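Local structure of serine Recombinase (Sulfolobus solfataricus, 3LHF) at residues 73-76 with 77-81; 45-49 with 50-54; 84-88 with 89-93; 113-116 with 117-121. The protein probably binds DNA and exchanges its strands as an IS607-type serine recombinase, of which this chain is the resolvase-like catalytic domain. The protein carries 1 engineered substitution. One frame throughout, in Å; residues are numbered along the deposited sequence.

Contact 1: residues 73-76 with 77-81; sequences RLVR and FGFEI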
loop_
_atom_site.group_PDB
_atom_site.type_symbol
_atom_site.label_atom_id
_atom_site.label_comp_id
_atom_site.label_asym_id
_atom_site.label_seq_id
_atom_site.Cartn_x
_atom_site.Cartn_y
_atom_site.Cartn_z
ATOM N N ARG D 73 5.810 8.506 7.154
ATOM C CA ARG D 73 4.748 9.400 7.394
ATOM C C ARG D 73 3.728 9.219 6.307
ATOM O O ARG D 73 2.564 9.220 6.589
ATOM C CB ARG D 73 5.273 10.821 7.399
ATOM C CG ARG D 73 5.727 11.330 8.735
ATOM C CD ARG D 73 6.359 10.281 9.520
ATOM N NE ARG D 73 5.637 10.005 10.735
ATOM C CZ ARG D 73 5.636 8.837 11.344
ATOM N NH1 ARG D 73 6.330 7.845 10.861
ATOM N NH2 ARG D 73 4.945 8.669 12.443
ATOM N N LEU D 74 4.141 9.078 5.055
ATOM C CA LEU D 74 3.139 8.877 4.031
ATOM C C LEU D 74 2.389 7.557 4.023
ATOM O O LEU D 74 1.189 7.563 4.099
ATOM C CB LEU D 74 3.770 9.066 2.668
ATOM C CG LEU D 74 4.022 10.492 2.257
ATOM C CD1 LEU D 74 4.765 10.504 0.978
ATOM C CD2 LEU D 74 2.741 11.242 2.146
ATOM N N VAL D 75 3.089 6.442 3.894
ATOM C CA VAL D 75 2.453 5.130 3.957
ATOM C C VAL D 75 3.380 4.041 4.448
ATOM O O VAL D 75 4.578 4.158 4.323
ATOM C CB VAL D 75 1.973 4.691 2.595
ATOM C CG1 VAL D 75 0.599 5.200 2.321
ATOM C CG2 VAL D 75 2.941 5.117 1.541
ATOM N N ARG D 76 2.835 2.994 5.036
ATOM C CA ARG D 76 3.582 1.764 5.206
ATOM C C ARG D 76 3.864 0.998 3.929
ATOM O O ARG D 76 4.951 0.542 3.728
ATOM C CB ARG D 76 2.943 0.844 6.225
ATOM C CG ARG D 76 3.832 -0.295 6.633
ATOM C CD ARG D 76 4.553 -0.003 7.887
ATOM N NE ARG D 76 5.939 0.306 7.669
ATOM C CZ ARG D 76 6.608 1.183 8.387
ATOM N NH1 ARG D 76 6.010 1.820 9.359
ATOM N NH2 ARG D 76 7.871 1.407 8.133
ATOM N N PHE D 77 2.850 0.855 3.092
ATOM C CA PHE D 77 2.933 0.097 1.853
ATOM C C PHE D 77 2.595 0.926 0.650
ATOM O O PHE D 77 1.881 1.876 0.737
ATOM C CB PHE D 77 1.964 -1.060 1.868
ATOM C CG PHE D 77 2.162 -1.995 2.988
ATOM C CD1 PHE D 77 3.314 -2.726 3.097
ATOM C CD2 PHE D 77 1.199 -2.155 3.926
ATOM C CE1 PHE D 77 3.482 -3.568 4.114
ATOM C CE2 PHE D 77 1.380 -2.998 4.938
ATOM C CZ PHE D 77 2.517 -3.707 5.031
ATOM N N GLY D 78 3.088 0.541 -0.500
ATOM C CA GLY D 78 2.780 1.273 -1.696
ATOM C C GLY D 78 3.285 2.691 -1.782
ATOM O O GLY D 78 2.719 3.501 -2.455
ATOM N N PHE D 79 4.395 2.974 -1.145
ATOM C CA PHE D 79 5.030 4.262 -1.280
ATOM C C PHE D 79 5.422 4.437 -2.737
ATOM O O PHE D 79 5.461 5.520 -3.247
ATOM C CB PHE D 79 6.241 4.350 -0.384
ATOM C CG PHE D 79 6.878 5.679 -0.360
ATOM C CD1 PHE D 79 6.505 6.616 0.556
ATOM C CD2 PHE D 79 7.876 5.995 -1.235
ATOM C CE1 PHE D 79 7.094 7.822 0.580
ATOM C CE2 PHE D 79 8.463 7.203 -1.188
ATOM C CZ PHE D 79 8.068 8.115 -0.279
ATOM N N GLU D 80 5.708 3.332 -3.386
ATOM C CA GLU D 80 6.050 3.316 -4.780
ATOM C C GLU D 80 4.901 3.805 -5.658
ATOM O O GLU D 80 5.115 4.454 -6.648
ATOM C CB GLU D 80 6.525 1.923 -5.192
ATOM C CG GLU D 80 7.687 1.375 -4.392
ATOM C CD GLU D 80 7.324 0.194 -3.526
ATOM O OE1 GLU D 80 6.196 0.127 -3.068
ATOM O OE2 GLU D 80 8.167 -0.666 -3.299
ATOM N N ILE D 81 3.672 3.493 -5.294
ATOM C CA ILE D 81 2.548 3.908 -6.103
ATOM C C ILE D 81 2.514 5.409 -6.134
ATOM O O ILE D 81 2.326 6.017 -7.162
ATOM C CB ILE D 81 1.248 3.390 -5.537
ATOM C CG1 ILE D 81 1.232 1.880 -5.623
ATOM C CG2 ILE D 81 0.115 3.944 -6.285
ATOM C CD1 ILE D 81 0.269 1.260 -4.754
HETATM O O HOH W 1 5.555 1.532 0.988
#

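Contact 2: residues 45-49 with 50-54; sequences NMKRK and GFLKL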
loop_
_atom_site.group_PDB
_atom_site.type_symbol
_atom_site.label_atom_id
_atom_site.label_comp_id
_atom_site.label_asym_id
_atom_site.label_seq_id
_atom_site.Cartn_x
_atom_site.Cartn_y
_atom_site.Cartn_z
ATOM N N ASN D 45 -3.870 4.005 7.277
ATOM C CA ASN D 45 -5.184 4.549 7.037
ATOM C C ASN D 45 -5.222 5.206 5.658
ATOM O O ASN D 45 -4.488 6.141 5.394
ATOM C CB ASN D 45 -5.497 5.576 8.114
ATOM C CG ASN D 45 -6.957 5.671 8.438
ATOM O OD1 ASN D 45 -7.813 5.514 7.591
ATOM N ND2 ASN D 45 -7.247 5.934 9.677
ATOM N N MET D 46 -6.066 4.699 4.775
ATOM C CA MET D 46 -6.158 5.246 3.445
ATOM C C MET D 46 -7.192 6.331 3.414
ATOM O O MET D 46 -7.414 6.952 2.416
ATOM C CB MET D 46 -6.480 4.168 2.424
ATOM C CG MET D 46 -5.312 3.269 2.046
ATOM S SD MET D 46 -3.813 4.079 1.614
ATOM C CE MET D 46 -3.157 4.499 3.173
ATOM N N LYS D 47 -7.810 6.560 4.547
ATOM C CA LYS D 47 -8.804 7.585 4.664
ATOM C C LYS D 47 -8.392 8.783 5.525
ATOM O O LYS D 47 -9.246 9.478 6.021
ATOM C CB LYS D 47 -10.119 6.985 5.134
ATOM C CG LYS D 47 -10.966 6.445 4.006
ATOM C CD LYS D 47 -12.200 5.712 4.500
ATOM C CE LYS D 47 -13.431 6.594 4.604
ATOM N NZ LYS D 47 -14.350 6.477 3.463
ATOM N N ARG D 48 -7.096 9.006 5.708
ATOM C CA ARG D 48 -6.653 10.158 6.461
ATOM C C ARG D 48 -7.078 11.336 5.652
ATOM O O ARG D 48 -6.788 11.396 4.483
ATOM C CB ARG D 48 -5.141 10.185 6.565
ATOM C CG ARG D 48 -4.530 9.171 7.497
ATOM C CD ARG D 48 -3.832 8.097 6.743
ATOM N NE ARG D 48 -2.416 8.352 6.671
ATOM C CZ ARG D 48 -1.635 7.887 5.728
ATOM N NH1 ARG D 48 -2.125 7.145 4.783
ATOM N NH2 ARG D 48 -0.369 8.164 5.735
ATOM N N LYS D 49 -7.779 12.277 6.258
ATOM C CA LYS D 49 -8.313 13.381 5.485
ATOM C C LYS D 49 -7.202 14.182 4.860
ATOM O O LYS D 49 -7.296 14.582 3.720
ATOM C CB LYS D 49 -9.166 14.289 6.348
ATOM C CG LYS D 49 -10.610 13.920 6.384
ATOM C CD LYS D 49 -11.341 14.799 7.367
ATOM C CE LYS D 49 -12.815 14.551 7.356
ATOM N NZ LYS D 49 -13.276 14.072 8.675
ATOM N N GLY D 50 -6.151 14.408 5.628
ATOM C CA GLY D 50 -5.027 15.171 5.157
ATOM C C GLY D 50 -4.363 14.480 4.004
ATOM O O GLY D 50 -3.966 15.090 3.047
ATOM N N PHE D 51 -4.229 13.180 4.114
ATOM C CA PHE D 51 -3.587 12.426 3.076
ATOM C C PHE D 51 -4.348 12.487 1.756
ATOM O O PHE D 51 -3.785 12.756 0.725
ATOM C CB PHE D 51 -3.469 10.995 3.572
ATOM C CG PHE D 51 -2.849 10.080 2.613
ATOM C CD1 PHE D 51 -1.499 10.067 2.446
ATOM C CD2 PHE D 51 -3.613 9.238 1.880
ATOM C CE1 PHE D 51 -0.947 9.248 1.579
ATOM C CE2 PHE D 51 -3.062 8.422 1.014
ATOM C CZ PHE D 51 -1.724 8.416 0.856
ATOM N N LEU D 52 -5.639 12.228 1.808
ATOM C CA LEU D 52 -6.474 12.189 0.619
ATOM C C LEU D 52 -6.537 13.535 -0.077
ATOM O O LEU D 52 -6.559 13.621 -1.286
ATOM C CB LEU D 52 -7.870 11.679 0.941
ATOM C CG LEU D 52 -8.009 10.182 1.208
ATOM C CD1 LEU D 52 -9.189 9.891 2.054
ATOM C CD2 LEU D 52 -8.058 9.409 -0.034
ATOM N N LYS D 53 -6.565 14.582 0.721
ATOM C CA LYS D 53 -6.518 15.909 0.204
ATOM C C LYS D 53 -5.230 16.177 -0.525
ATOM O O LYS D 53 -5.241 16.690 -1.605
ATOM C CB LYS D 53 -6.650 16.891 1.356
ATOM C CG LYS D 53 -6.891 18.299 0.950
ATOM C CD LYS D 53 -5.776 19.176 1.369
ATOM C CE LYS D 53 -6.256 20.416 2.083
ATOM N NZ LYS D 53 -5.177 21.407 2.212
ATOM N N LEU D 54 -4.116 15.826 0.074
ATOM C CA LEU D 54 -2.849 16.002 -0.577
ATOM C C LEU D 54 -2.793 15.187 -1.833
ATOM O O LEU D 54 -2.415 15.657 -2.852
ATOM C CB LEU D 54 -1.742 15.522 0.352
ATOM C CG LEU D 54 -0.347 15.288 -0.196
ATOM C CD1 LEU D 54 0.171 16.459 -0.914
ATOM C CD2 LEU D 54 0.585 14.929 0.897
#

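Contact 3: residues 84-88 with 89-93; sequences EVCKA and HGCEI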
loop_
_atom_site.group_PDB
_atom_site.type_symbol
_atom_site.label_atom_id
_atom_site.label_comp_id
_atom_site.label_asym_id
_atom_site.label_seq_id
_atom_site.Cartn_x
_atom_site.Cartn_y
_atom_site.Cartn_z
ATOM N N GLU D 84 5.255 6.695 -8.520
ATOM C CA GLU D 84 4.837 6.627 -9.894
ATOM C C GLU D 84 3.762 7.635 -10.141
ATOM O O GLU D 84 3.711 8.241 -11.176
ATOM C CB GLU D 84 4.391 5.228 -10.258
ATOM C CG GLU D 84 5.543 4.266 -10.486
ATOM C CD GLU D 84 6.346 4.569 -11.719
ATOM O OE1 GLU D 84 7.464 4.078 -11.844
ATOM O OE2 GLU D 84 5.868 5.305 -12.570
ATOM N N VAL D 85 2.898 7.812 -9.168
ATOM C CA VAL D 85 1.854 8.801 -9.261
ATOM C C VAL D 85 2.434 10.202 -9.355
ATOM O O VAL D 85 1.969 11.010 -10.133
ATOM C CB VAL D 85 0.924 8.712 -8.063
ATOM C CG1 VAL D 85 0.388 10.018 -7.713
ATOM C CG2 VAL D 85 -0.173 7.790 -8.328
ATOM N N CYS D 86 3.453 10.475 -8.555
ATOM C CA CYS D 86 4.103 11.759 -8.538
ATOM C C CYS D 86 4.782 12.090 -9.857
ATOM O O CYS D 86 4.636 13.169 -10.386
ATOM C CB CYS D 86 5.144 11.770 -7.441
ATOM S SG CYS D 86 4.944 12.980 -6.214
ATOM N N LYS D 87 5.489 11.126 -10.408
ATOM C CA LYS D 87 6.244 11.329 -11.624
ATOM C C LYS D 87 5.312 11.731 -12.745
ATOM O O LYS D 87 5.702 12.406 -13.669
ATOM C CB LYS D 87 7.005 10.073 -12.001
ATOM C CG LYS D 87 6.171 9.018 -12.640
ATOM C CD LYS D 87 6.984 8.223 -13.590
ATOM C CE LYS D 87 7.602 9.107 -14.633
ATOM N NZ LYS D 87 6.689 9.396 -15.731
ATOM N N ALA D 88 4.087 11.264 -12.676
ATOM C CA ALA D 88 3.065 11.654 -13.609
ATOM C C ALA D 88 2.705 13.134 -13.485
ATOM O O ALA D 88 2.451 13.799 -14.452
ATOM C CB ALA D 88 1.856 10.777 -13.447
ATOM N N HIS D 89 2.691 13.637 -12.268
ATOM C CA HIS D 89 2.146 14.948 -12.003
ATOM C C HIS D 89 3.094 16.037 -11.571
ATOM O O HIS D 89 2.707 16.930 -10.868
ATOM C CB HIS D 89 1.013 14.839 -11.026
ATOM C CG HIS D 89 -0.186 14.171 -11.591
ATOM N ND1 HIS D 89 -1.208 14.866 -12.182
ATOM C CD2 HIS D 89 -0.522 12.871 -11.666
ATOM C CE1 HIS D 89 -2.132 14.022 -12.582
ATOM N NE2 HIS D 89 -1.740 12.805 -12.279
ATOM N N GLY D 90 4.343 15.946 -11.972
ATOM C CA GLY D 90 5.274 17.021 -11.770
ATOM C C GLY D 90 5.650 17.265 -10.340
ATOM O O GLY D 90 6.176 18.295 -10.029
ATOM N N CYS D 91 5.373 16.309 -9.471
ATOM C CA CYS D 91 5.651 16.448 -8.058
ATOM C C CYS D 91 6.761 15.538 -7.596
ATOM O O CYS D 91 7.006 14.502 -8.154
ATOM C CB CYS D 91 4.421 16.168 -7.229
ATOM S SG CYS D 91 4.707 16.463 -5.521
ATOM N N GLU D 92 7.421 15.955 -6.540
ATOM C CA GLU D 92 8.587 15.288 -6.033
ATOM C C GLU D 92 8.389 14.970 -4.565
ATOM O O GLU D 92 7.847 15.763 -3.816
ATOM C CB GLU D 92 9.793 16.180 -6.284
ATOM C CG GLU D 92 10.912 16.130 -5.316
ATOM C CD GLU D 92 11.790 17.341 -5.426
ATOM O OE1 GLU D 92 11.374 18.312 -6.050
ATOM O OE2 GLU D 92 12.886 17.336 -4.880
ATOM N N ILE D 93 8.810 13.787 -4.152
ATOM C CA ILE D 93 8.729 13.458 -2.757
ATOM C C ILE D 93 10.085 13.540 -2.143
ATOM O O ILE D 93 10.953 12.763 -2.437
ATOM C CB ILE D 93 8.192 12.064 -2.529
ATOM C CG1 ILE D 93 6.901 11.878 -3.286
ATOM C CG2 ILE D 93 7.956 11.839 -1.080
ATOM C CD1 ILE D 93 6.139 10.723 -2.864
#

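Contact 4: residues 113-116 with 117-121; sequences LVSF and SGKLY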
loop_
_atom_site.group_PDB
_atom_site.type_symbol
_atom_site.label_atom_id
_atom_site.label_comp_id
_atom_site.label_asym_id
_atom_site.label_seq_id
_atom_site.Cartn_x
_atom_site.Cartn_y
_atom_site.Cartn_z
ATOM N N LEU D 113 -1.514 -7.561 11.586
ATOM C CA LEU D 113 -1.796 -8.858 12.138
ATOM C C LEU D 113 -3.219 -8.925 12.626
ATOM O O LEU D 113 -3.878 -9.921 12.449
ATOM C CB LEU D 113 -0.831 -9.220 13.246
ATOM C CG LEU D 113 0.544 -9.665 12.780
ATOM C CD1 LEU D 113 1.585 -9.290 13.791
ATOM C CD2 LEU D 113 0.580 -11.122 12.487
ATOM N N VAL D 114 -3.700 -7.857 13.232
ATOM C CA VAL D 114 -5.068 -7.843 13.695
ATOM C C VAL D 114 -6.057 -7.991 12.565
ATOM O O VAL D 114 -7.001 -8.727 12.680
ATOM C CB VAL D 114 -5.405 -6.541 14.389
ATOM C CG1 VAL D 114 -6.829 -6.528 14.771
ATOM C CG2 VAL D 114 -4.545 -6.346 15.578
ATOM N N SER D 115 -5.839 -7.279 11.475
ATOM C CA SER D 115 -6.734 -7.374 10.337
ATOM C C SER D 115 -6.763 -8.745 9.688
ATOM O O SER D 115 -7.809 -9.301 9.450
ATOM C CB SER D 115 -6.371 -6.335 9.293
ATOM O OG SER D 115 -6.780 -6.753 8.018
ATOM N N PHE D 116 -5.590 -9.293 9.462
ATOM C CA PHE D 116 -5.451 -10.569 8.840
ATOM C C PHE D 116 -6.159 -11.600 9.701
ATOM O O PHE D 116 -6.709 -12.555 9.201
ATOM C CB PHE D 116 -3.985 -10.922 8.729
ATOM C CG PHE D 116 -3.314 -10.368 7.529
ATOM C CD1 PHE D 116 -2.909 -11.187 6.515
ATOM C CD2 PHE D 116 -3.061 -9.033 7.424
ATOM C CE1 PHE D 116 -2.289 -10.687 5.436
ATOM C CE2 PHE D 116 -2.444 -8.537 6.337
ATOM C CZ PHE D 116 -2.053 -9.365 5.348
ATOM N N SER D 117 -6.132 -11.410 11.004
ATOM C CA SER D 117 -6.775 -12.357 11.886
ATOM C C SER D 117 -8.267 -12.418 11.675
ATOM O O SER D 117 -8.833 -13.480 11.678
ATOM C CB SER D 117 -6.458 -12.063 13.341
ATOM O OG SER D 117 -6.083 -10.734 13.516
ATOM N N GLY D 118 -8.901 -11.268 11.509
ATOM C CA GLY D 118 -10.334 -11.217 11.306
ATOM C C GLY D 118 -10.790 -11.868 10.029
ATOM O O GLY D 118 -11.793 -12.550 9.989
ATOM N N LYS D 119 -10.029 -11.626 8.982
ATOM C CA LYS D 119 -10.293 -12.158 7.679
ATOM C C LYS D 119 -10.140 -13.644 7.737
ATOM O O LYS D 119 -10.884 -14.363 7.123
ATOM C CB LYS D 119 -9.270 -11.605 6.697
ATOM C CG LYS D 119 -9.811 -10.972 5.467
ATOM C CD LYS D 119 -9.319 -9.567 5.352
ATOM C CE LYS D 119 -8.425 -9.368 4.161
ATOM N NZ LYS D 119 -7.752 -8.056 4.265
ATOM N N LEU D 120 -9.139 -14.105 8.467
ATOM C CA LEU D 120 -8.892 -15.530 8.563
ATOM C C LEU D 120 -10.010 -16.210 9.290
ATOM O O LEU D 120 -10.478 -17.237 8.874
ATOM C CB LEU D 120 -7.598 -15.801 9.308
ATOM C CG LEU D 120 -6.243 -15.518 8.680
ATOM C CD1 LEU D 120 -5.142 -15.928 9.609
ATOM C CD2 LEU D 120 -6.099 -16.216 7.364
ATOM N N TYR D 121 -10.409 -15.628 10.405
ATOM C CA TYR D 121 -11.490 -16.159 11.200
ATOM C C TYR D 121 -12.755 -16.131 10.435
ATOM O O TYR D 121 -13.553 -17.029 10.524
ATOM C CB TYR D 121 -11.734 -15.326 12.423
ATOM C CG TYR D 121 -12.804 -15.927 13.270
ATOM C CD1 TYR D 121 -13.068 -17.270 13.199
ATOM C CD2 TYR D 121 -13.553 -15.159 14.130
ATOM C CE1 TYR D 121 -14.027 -17.828 13.953
ATOM C CE2 TYR D 121 -14.509 -15.711 14.890
ATOM C CZ TYR D 121 -14.744 -17.048 14.804
ATOM O OH TYR D 121 -15.701 -17.616 15.576
#

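Contact 1: residues 73-76 with 77-81
Phe-77 presents one ring face to the aliphatic part of its neighbour Arg-76: Arg-76 CG stands over the middle of the Phe-77 ring, 4.0 Å from the centroid and 9° off the normal, a CH-pi contact. With chi1 at -168° the arginine chain starts out anti to the backbone N, then bends twice and carries the guanidinium away to salt bridges with Asp-100 and Asp-108. The ring of Phe-77 also stacks on Phe-77 of the second subunit; within the chain, Phe-77 O sits 3.4 Å from Val-75 CB. Gly-78, with positive phi, occupies the N-cap, and its O accepts from Ile-81 N at 3.0 Å. Next, Phe-79 N donates to a water at 2.8 Å, and the same water donates to Arg-76 O at 3.0 Å, bridging the turn. The Phe-79 side chain packs back on residues 73-76: Val-75 CG2 approaches the ring edge and lies 3.9 Å from Phe-79 CB, and Leu-74 CD1 comes obliquely to within 3.6 Å of Phe-79 CE1. Both Leu-74 and Phe-79 reach Ile-93 of strand 92-95. The arrangement is a water-bridged turn between the short, weakly bonded helix 71-74 and helix 79-88 of a resolvase-type catalytic domain, set at the dimer interface.

Contact 2: residues 45-49 with 50-54
Arg-48 and Phe-51 form a local cation-pi stack at the N terminus of helix 49-58, where the loop after strand 35-40 enters the helix. The guanidinium of Arg-48 lies flat on the ring of Phe-51, planes 13° apart, with Arg-48 NH1 over the ring centre and 3.7 Å from Phe-51 CG. Bends at chi2 and chi3 fold the arginine back over the phenylalanine, and their stems also meet, Arg-48 CB lying 3.5 Å from Phe-51 CB. Met-46 adds an oblique Met-aromatic contact, its SD 4.4 Å from Phe-51 CE2. On another side of the helix Leu-52 CD1 rests 3.5 Å from Met-46 O. Arg-48 is the N-cap residue, and its O accepts a nearly straight bond from Leu-52 N (3.0 Å, 171°); Lys-53 N follows with one to Lys-49 O at 3.1 Å. Before the helix, Asn-45 OD1 takes the N-H of Lys-47 at 3.2 Å, an Asx turn. Gly-50 N donates a hydrogen bond to Asp-39 OD1 of strand 35-40. The Phe-51 ring thus lies against one guanidinium face and fixes how the group is turned; NH2 probably also hydrogen-bonds to Leu-74 O, though the modelled separation is too short to be exact, and together these would limit rotation of this buried cation.

Contact 3: residues 84-88 with 89-93
The imidazole of His-89 receives Val-85 O at its edge, in the ring plane, with His-89 CD2 3.5 Å from that oxygen, while Ala-88 CB lies 3.6 Å from the same carbon. A chi1 of -69° sets the ring beside its own backbone N, where CD2 faces Val-85 O. Beyond the two segments its nitrogens are engaged as well: ND1 makes a weak hydrogen bond with Asn-61, and NE2 one with NE2 of His-89 of the second subunit. Cys-86 O gathers the chain as it leaves the helix, accepting from His-89 N at 2.7 Å, with the donor well above the carbonyl plane, and more weakly from Cys-91 N at 3.4 Å. Gly-90 takes positive phi between these donors and reverses the chain. Cys-86 SG touches Cys-91 CB at 3.4 Å and Ile-93 CG1 at 3.7 Å; the two sulfurs, Cys-86 SG and Cys-91 SG, are 3.6 Å apart, too far for a disulfide. Ile-58 of helix 49-58 packs on both cysteines, and Val-63 and Val-66 of strand 63-68 flank Cys-91. The turn is the helix-to-strand return of a beta-alpha-beta crossover: helix 79-88 leads into strand 92-95, outermost in this chain's parallel sheet, beside strand 63-68, where backbone hydrogen bonds join Glu-92 and Val-66.

Contact 4: residues 113-116 with 117-121
Ser-117 folds its hydroxyl back onto the preceding turn of the helix, where Ser-117 OG lies 2.6 Å from Leu-113 O and reaches Val-114 O at a very short, and therefore doubtful, separation. The single proton has both carbonyls within range, and the choice between them is not settled. Ser-117 chi1, at 23°, is off the staggered positions and sets OG near both carbonyls, as modelled. The backbone N of Ser-117 bonds to Leu-113 O at 3.1 Å whichever way the hydroxyl turns. Further along, Lys-119 N bonds to Ser-115 O at 3.2 Å and Leu-120 N to Phe-116 O at 3.0 Å. The side chain of Leu-120 presses on that same carbonyl: with CG beside its own backbone N (chi1 -72°), Leu-120 CG comes within 3.0 Å of Phe-116 O, a tight fit. Lys-119 runs back along the helix, bent at chi2 and chi3, and hangs its NZ above the Phe-116 ring, 5.8 Å from the centroid, at most a weak cation-pi attraction. Leu-113, Ser-117 and Leu-120 meet helix 128-139, whereas Phe-116 packs on Leu-109 of the second subunit, and Lys-119 and Leu-120 on its Leu-105. Both segments belong to the long helix 102-122, whose contacts with the second subunit are consistent with the dimer-forming long helix that follows the catalytic core in serine recombinases.

How the contacts relate
Contacts 1 and 2 are the most closely joined, their centres about 12 Å apart: besides the Arg-48 link, Leu-74 O lies 3.7 Å from Phe-51 CE1, and Val-75 CG1 lies 3.9 Å from Met-46 CE. Contact 1 meets contact 3 through helix 79-88 and through Ile-93 CG2, 3.8 Å from Phe-79 CZ, with centres about 13 Å apart. Contact 4 stands off on helix 102-122, its centre about 21 Å from that of contact 1 and 34 Å from that of contact 3. The dimer links contact 1 to contacts 4 and 2 of the other chain: Phe-77 and Arg-76 pack on Phe-116 of the second subunit, and Ile-81 and Glu-80 on its Met-46. Contact 3 also meets that subunit.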